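5' nucleotidase family protein (Staphylococcus aureus subsp. aureus, PDB 4Q7F) belongs to the 5'-nucleotidase family, pairing a two-metal calcineurin-like phosphoesterase domain with a C-terminal domain that contributes to the ligand pocket. Local coordinates at residues A[352-366]-A[430-442]. Numbering follows the deposited sequence. Where two conformers were deposited one is given.
Sequences LEKSDADVACTALFD and QHFNYDIYGGVSY. With 3D1 ((2R,3S,5R)-5-(6-amino-9H-purin-9-yl)-tetrahydro-2-(hydroxymethyl)furan-3-ol), chain D.
A360 and G438 form an antiparallel hydrogen-bonded pair, and T362 and I436 form the next. Four backbone bonds join strands 359-363 and 435-438. The straightest runs from I436 N to T362 O, 2.9 Å at 178°. Strand 435-438 is one of the two outermost strands of a mixed five-stranded sheet in the C-terminal domain. On its other side, strand 359-363 bonds to strand 469-475.

C361 and Y437 make the non-hydrogen-bonded pair between them. C361 CB lies over the face of the Y437 ring, 4.0 Å from its centroid, a CH-pi contact. The chi1 of 69° sets SG between the backbone N and carbonyl carbon, obliquely to the ring. V359 CG1 meets the edge of the same ring. It also packs on V440 CG1 at 3.8 Å. Y437 OH bonds to S407 of helix 397-408.

G439 has positive phi and passes close to D358 O, leaving no room for a CB. Water 1 donates to both D358 O and G439 O.

Beyond the strands, F365 and F432 cross at about a right angle, with F365 CD1 3.9 Å from F432 CB. C8 of the ligand 3D1 sits over one face of the F432 ring, 3.6 Å from CD1. Q430 CA covers the opposite face. F365 CZ lies 3.9 Å from the ligand N6.

Water 3 links the segments here, donating to D366 OD2 and accepting from H431 N. Water 2 accepts from L364 N. D435 OD2 forms a salt bridge with R478, which also bonds to F432 O.

Backbone pairing thus joins the two segments along strands 359-363 and 435-438. Beyond the strands, F365 and F432 pack on each other and both lie at the ligand, while water 3 links D366 to H431 beside them.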
loop_
_atom_site.group_PDB
_atom_site.type_symbol
_atom_site.label_atom_id
_atom_site.label_comp_id
_atom_site.label_asym_id
_atom_site.label_seq_id
_atom_site.Cartn_x
_atom_site.Cartn_y
_atom_site.Cartn_z
ATOM N N LEU A 352 18.740 -2.384 16.722
ATOM C CA LEU A 352 20.032 -2.966 17.068
ATOM C C LEU A 352 19.972 -3.677 18.425
ATOM O O LEU A 352 20.493 -4.770 18.566
ATOM C CB LEU A 352 21.139 -1.922 17.057
ATOM C CG LEU A 352 21.499 -1.449 15.648
ATOM C CD1 LEU A 352 22.343 -0.192 15.710
ATOM C CD2 LEU A 352 22.192 -2.538 14.848
ATOM N N GLU A 353 19.303 -3.066 19.397
ATOM C CA GLU A 353 19.192 -3.639 20.740
ATOM C C GLU A 353 18.333 -4.890 20.804
ATOM O O GLU A 353 18.619 -5.807 21.571
ATOM C CB GLU A 353 18.648 -2.594 21.708
ATOM C CG GLU A 353 19.632 -1.475 21.951
ATOM C CD GLU A 353 20.916 -1.980 22.573
ATOM O OE1 GLU A 353 20.838 -2.642 23.629
ATOM O OE2 GLU A 353 22.001 -1.698 22.021
ATOM N N LYS A 354 17.273 -4.924 20.006
ATOM C CA LYS A 354 16.389 -6.064 19.975
ATOM C C LYS A 354 17.026 -7.244 19.245
ATOM O O LYS A 354 16.886 -8.384 19.675
ATOM C CB LYS A 354 15.094 -5.700 19.250
ATOM C CG LYS A 354 14.049 -6.799 19.179
ATOM C CD LYS A 354 13.531 -7.182 20.562
ATOM C CE LYS A 354 12.377 -8.158 20.428
ATOM N NZ LYS A 354 11.743 -8.457 21.725
ATOM N N SER A 355 17.749 -6.947 18.166
ATOM C CA SER A 355 18.274 -7.986 17.271
ATOM C C SER A 355 19.715 -8.435 17.452
ATOM O O SER A 355 20.083 -9.549 17.027
ATOM C CB SER A 355 18.142 -7.469 15.827
ATOM O OG SER A 355 19.109 -6.463 15.561
ATOM N N ASP A 356 20.518 -7.568 18.069
ATOM C CA ASP A 356 21.948 -7.802 18.291
ATOM C C ASP A 356 22.728 -7.922 16.981
ATOM O O ASP A 356 23.814 -8.486 16.956
ATOM C CB ASP A 356 22.190 -9.024 19.195
ATOM C CG ASP A 356 21.643 -8.828 20.607
ATOM O OD1 ASP A 356 21.318 -7.677 20.994
ATOM O OD2 ASP A 356 21.546 -9.831 21.336
ATOM N N ALA A 357 22.180 -7.375 15.898
ATOM C CA ALA A 357 22.861 -7.409 14.590
ATOM C C ALA A 357 23.959 -6.375 14.520
ATOM O O ALA A 357 24.008 -5.459 15.340
ATOM C CB ALA A 357 21.881 -7.155 13.464
ATOM N N ASP A 358 24.829 -6.500 13.523
ATOM C CA ASP A 358 25.881 -5.506 13.339
ATOM C C ASP A 358 25.292 -4.214 12.793
ATOM O O ASP A 358 25.770 -3.123 13.109
ATOM C CB ASP A 358 26.927 -5.970 12.318
ATOM C CG ASP A 358 27.568 -7.303 12.677
ATOM O OD1 ASP A 358 27.879 -7.545 13.870
ATOM O OD2 ASP A 358 27.768 -8.109 11.741
ATOM N N VAL A 359 24.256 -4.354 11.954
ATOM C CA VAL A 359 23.661 -3.244 11.268
ATOM C C VAL A 359 22.135 -3.392 11.292
ATOM O O VAL A 359 21.605 -4.508 11.404
ATOM C CB VAL A 359 24.162 -3.203 9.807
ATOM C CG1 VAL A 359 23.514 -2.077 9.015
ATOM C CG2 VAL A 359 25.691 -3.072 9.782
ATOM N N ALA A 360 21.461 -2.259 11.277
ATOM C CA ALA A 360 19.997 -2.225 11.199
ATOM C C ALA A 360 19.602 -1.129 10.220
ATOM O O ALA A 360 20.436 -0.298 9.839
ATOM C CB ALA A 360 19.384 -1.984 12.556
ATOM N N CYS A 361 18.349 -1.145 9.781
ATOM C CA CYS A 361 17.860 -0.105 8.914
ATOM C C CYS A 361 16.351 -0.027 8.995
ATOM O O CYS A 361 15.700 -0.990 9.403
ATOM C CB CYS A 361 18.276 -0.321 7.477
ATOM S SG CYS A 361 17.486 -1.735 6.673
ATOM N N THR A 362 15.845 1.162 8.684
ATOM C CA THR A 362 14.396 1.423 8.581
ATOM C C THR A 362 14.138 2.589 7.655
ATOM O O THR A 362 14.977 3.486 7.495
ATOM C CB THR A 362 13.732 1.687 9.928
ATOM O OG1 THR A 362 12.301 1.752 9.754
ATOM C CG2 THR A 362 14.259 2.961 10.554
ATOM N N ALA A 363 12.979 2.555 7.012
ATOM C CA ALA A 363 12.561 3.644 6.163
ATOM C C ALA A 363 11.915 4.663 7.083
ATOM O O ALA A 363 11.611 4.350 8.241
ATOM C CB ALA A 363 11.564 3.158 5.123
ATOM N N LEU A 364 11.805 5.903 6.615
ATOM C CA LEU A 364 11.037 6.913 7.331
ATOM C C LEU A 364 9.698 6.925 6.570
ATOM O O LEU A 364 9.628 7.332 5.394
ATOM C CB LEU A 364 11.693 8.283 7.279
ATOM C CG LEU A 364 10.913 9.367 8.033
ATOM C CD1 LEU A 364 10.935 9.102 9.531
ATOM C CD2 LEU A 364 11.494 10.727 7.715
ATOM N N PHE A 365 8.650 6.448 7.215
ATOM C CA PHE A 365 7.336 6.381 6.556
ATOM C C PHE A 365 6.652 7.770 6.387
ATOM O O PHE A 365 6.941 8.722 7.108
ATOM C CB PHE A 365 6.453 5.317 7.229
ATOM C CG PHE A 365 7.064 3.932 7.198
ATOM C CD1 PHE A 365 7.184 3.238 5.995
ATOM C CD2 PHE A 365 7.526 3.323 8.360
ATOM C CE1 PHE A 365 7.746 1.968 5.951
ATOM C CE2 PHE A 365 8.103 2.050 8.318
ATOM C CZ PHE A 365 8.212 1.375 7.115
ATOM N N ASP A 366 5.759 7.874 5.414
ATOM C CA ASP A 366 5.130 9.168 5.091
ATOM C C ASP A 366 4.441 9.877 6.242
ATOM O O ASP A 366 4.476 11.091 6.327
ATOM C CB ASP A 366 4.219 9.015 3.878
ATOM C CG ASP A 366 5.016 8.805 2.602
ATOM O OD1 ASP A 366 5.977 9.581 2.375
ATOM O OD2 ASP A 366 4.700 7.874 1.839
ATOM N N GLN A 430 7.550 7.277 -3.441
ATOM C CA GLN A 430 8.011 6.017 -2.863
ATOM C C GLN A 430 9.114 6.299 -1.838
ATOM O O GLN A 430 10.187 5.666 -1.878
ATOM C CB GLN A 430 8.563 5.113 -3.967
ATOM C CG GLN A 430 7.532 4.654 -4.976
ATOM C CD GLN A 430 8.144 3.845 -6.113
ATOM O OE1 GLN A 430 9.286 4.081 -6.536
ATOM N NE2 GLN A 430 7.381 2.897 -6.624
ATOM N N HIS A 431 8.858 7.241 -0.927
ATOM C CA HIS A 431 9.849 7.617 0.086
ATOM C C HIS A 431 10.138 6.457 1.028
ATOM O O HIS A 431 11.220 6.377 1.620
ATOM C CB HIS A 431 9.398 8.823 0.915
ATOM C CG HIS A 431 9.020 10.017 0.100
ATOM N ND1 HIS A 431 9.953 10.861 -0.464
ATOM C CD2 HIS A 431 7.807 10.519 -0.235
ATOM C CE1 HIS A 431 9.332 11.823 -1.121
ATOM N NE2 HIS A 431 8.029 11.637 -0.996
ATOM N N PHE A 432 9.151 5.588 1.177
ATOM C CA PHE A 432 9.277 4.416 2.013
ATOM C C PHE A 432 10.294 3.391 1.471
ATOM O O PHE A 432 10.549 2.382 2.111
ATOM C CB PHE A 432 7.912 3.759 2.231
ATOM C CG PHE A 432 7.112 3.546 0.968
ATOM C CD1 PHE A 432 7.504 2.617 0.016
ATOM C CD2 PHE A 432 5.916 4.244 0.763
ATOM C CE1 PHE A 432 6.761 2.414 -1.137
ATOM C CE2 PHE A 432 5.156 4.034 -0.385
ATOM C CZ PHE A 432 5.579 3.110 -1.336
ATOM N N ASN A 433 10.859 3.662 0.296
ATOM C CA ASN A 433 11.877 2.805 -0.286
ATOM C C ASN A 433 13.279 3.329 -0.035
ATOM O O ASN A 433 14.211 2.824 -0.618
ATOM C CB ASN A 433 11.642 2.548 -1.775
ATOM C CG ASN A 433 10.540 1.540 -2.020
ATOM O OD1 ASN A 433 10.127 0.813 -1.111
ATOM N ND2 ASN A 433 10.056 1.485 -3.248
ATOM N N TYR A 434 13.401 4.360 0.803
ATOM C CA TYR A 434 14.692 4.876 1.226
ATOM C C TYR A 434 14.962 4.427 2.651
ATOM O O TYR A 434 14.157 4.668 3.540
ATOM C CB TYR A 434 14.726 6.402 1.186
ATOM C CG TYR A 434 16.020 6.976 1.769
ATOM C CD1 TYR A 434 17.226 6.815 1.120
ATOM C CD2 TYR A 434 16.006 7.701 2.953
ATOM C CE1 TYR A 434 18.388 7.330 1.652
ATOM C CE2 TYR A 434 17.156 8.242 3.484
ATOM C CZ TYR A 434 18.347 8.050 2.838
ATOM O OH TYR A 434 19.475 8.631 3.377
ATOM N N ASP A 435 16.120 3.837 2.893
ATOM C CA ASP A 435 16.435 3.362 4.250
ATOM C C ASP A 435 17.557 4.134 4.845
ATOM O O ASP A 435 18.504 4.564 4.136
ATOM C CB ASP A 435 16.789 1.867 4.270
ATOM C CG ASP A 435 15.584 0.954 4.090
ATOM O OD1 ASP A 435 14.459 1.353 4.437
ATOM O OD2 ASP A 435 15.771 -0.214 3.652
ATOM N N ILE A 436 17.427 4.329 6.158
ATOM C CA ILE A 436 18.461 4.934 6.973
ATOM C C ILE A 436 19.076 3.794 7.784
ATOM O O ILE A 436 18.365 3.030 8.440
ATOM C CB ILE A 436 17.928 6.022 7.933
ATOM C CG1 ILE A 436 17.277 7.181 7.168
ATOM C CG2 ILE A 436 19.053 6.537 8.812
ATOM C CD1 ILE A 436 15.816 6.990 6.822
ATOM N N TYR A 437 20.404 3.686 7.753
ATOM C CA TYR A 437 21.098 2.586 8.411
ATOM C C TYR A 437 21.781 2.967 9.709
ATOM O O TYR A 437 22.271 4.076 9.876
ATOM C CB TYR A 437 22.165 1.995 7.462
ATOM C CG TYR A 437 21.593 1.470 6.165
ATOM C CD1 TYR A 437 21.252 2.334 5.132
ATOM C CD2 TYR A 437 21.445 0.094 5.952
ATOM C CE1 TYR A 437 20.731 1.858 3.936
ATOM C CE2 TYR A 437 20.910 -0.388 4.772
ATOM C CZ TYR A 437 20.557 0.496 3.775
ATOM O OH TYR A 437 20.064 0.007 2.619
ATOM N N GLY A 438 21.812 2.013 10.620
ATOM C CA GLY A 438 22.483 2.173 11.910
ATOM C C GLY A 438 23.531 1.092 12.116
ATOM O O GLY A 438 23.382 -0.066 11.662
ATOM N N GLY A 439 24.609 1.455 12.807
ATOM C CA GLY A 439 25.655 0.510 13.074
ATOM C C GLY A 439 26.740 0.588 12.036
ATOM O O GLY A 439 27.814 0.042 12.240
ATOM N N VAL A 440 26.451 1.272 10.927
ATOM C CA VAL A 440 27.405 1.458 9.858
ATOM C C VAL A 440 27.387 2.931 9.483
ATOM O O VAL A 440 26.318 3.522 9.361
ATOM C CB VAL A 440 27.082 0.578 8.620
ATOM C CG1 VAL A 440 25.698 0.847 8.068
ATOM C CG2 VAL A 440 28.103 0.763 7.517
ATOM N N SER A 441 28.575 3.526 9.359
ATOM C CA SER A 441 28.710 4.903 8.947
ATOM C C SER A 441 29.109 4.886 7.476
ATOM O O SER A 441 29.772 3.951 7.020
ATOM C CB SER A 441 29.734 5.668 9.806
ATOM O OG SER A 441 31.021 5.160 9.623
ATOM N N TYR A 442 28.712 5.927 6.753
ATOM C CA TYR A 442 28.922 6.012 5.299
ATOM C C TYR A 442 28.691 7.410 4.752
ATOM O O TYR A 442 28.094 8.275 5.391
ATOM C CB TYR A 442 27.989 5.022 4.577
ATOM C CG TYR A 442 26.523 5.158 4.963
ATOM C CD1 TYR A 442 26.040 4.597 6.146
ATOM C CD2 TYR A 442 25.604 5.818 4.136
ATOM C CE1 TYR A 442 24.695 4.720 6.509
ATOM C CE2 TYR A 442 24.267 5.938 4.497
ATOM C CZ TYR A 442 23.816 5.383 5.685
ATOM O OH TYR A 442 22.473 5.500 6.044
HETATM O "O5'" 3D1 D . 4.218 -1.596 -3.992
HETATM C "C5'" 3D1 D . 4.524 -1.695 -2.604
HETATM C "C4'" 3D1 D . 3.254 -1.851 -1.785
HETATM O "O4'" 3D1 D . 3.661 -2.210 -0.473
HETATM C "C1'" 3D1 D . 3.393 -1.168 0.470
HETATM N N9 3D1 D . 4.558 -1.025 1.386
HETATM C C4 3D1 D . 4.692 -1.781 2.467
HETATM N N3 3D1 D . 3.946 -2.767 3.014
HETATM C C2 3D1 D . 4.342 -3.372 4.149
HETATM N N1 3D1 D . 5.495 -3.047 4.794
HETATM C C6 3D1 D . 6.330 -2.081 4.350
HETATM N N6 3D1 D . 7.476 -1.790 5.025
HETATM C C5 3D1 D . 5.960 -1.381 3.100
HETATM N N7 3D1 D . 6.474 -0.396 2.336
HETATM C C8 3D1 D . 5.629 -0.193 1.293
HETATM C "C2'" 3D1 D . 3.009 0.063 -0.339
HETATM C "C3'" 3D1 D . 2.433 -0.583 -1.587
HETATM O "O3'" 3D1 D . 1.054 -0.922 -1.330
HETATM O O HOH W 1 27.863 -2.066 14.515
HETATM O O HOH W 2 12.354 6.841 4.204
HETATM O O HOH W 3 6.108 7.667 -0.336
#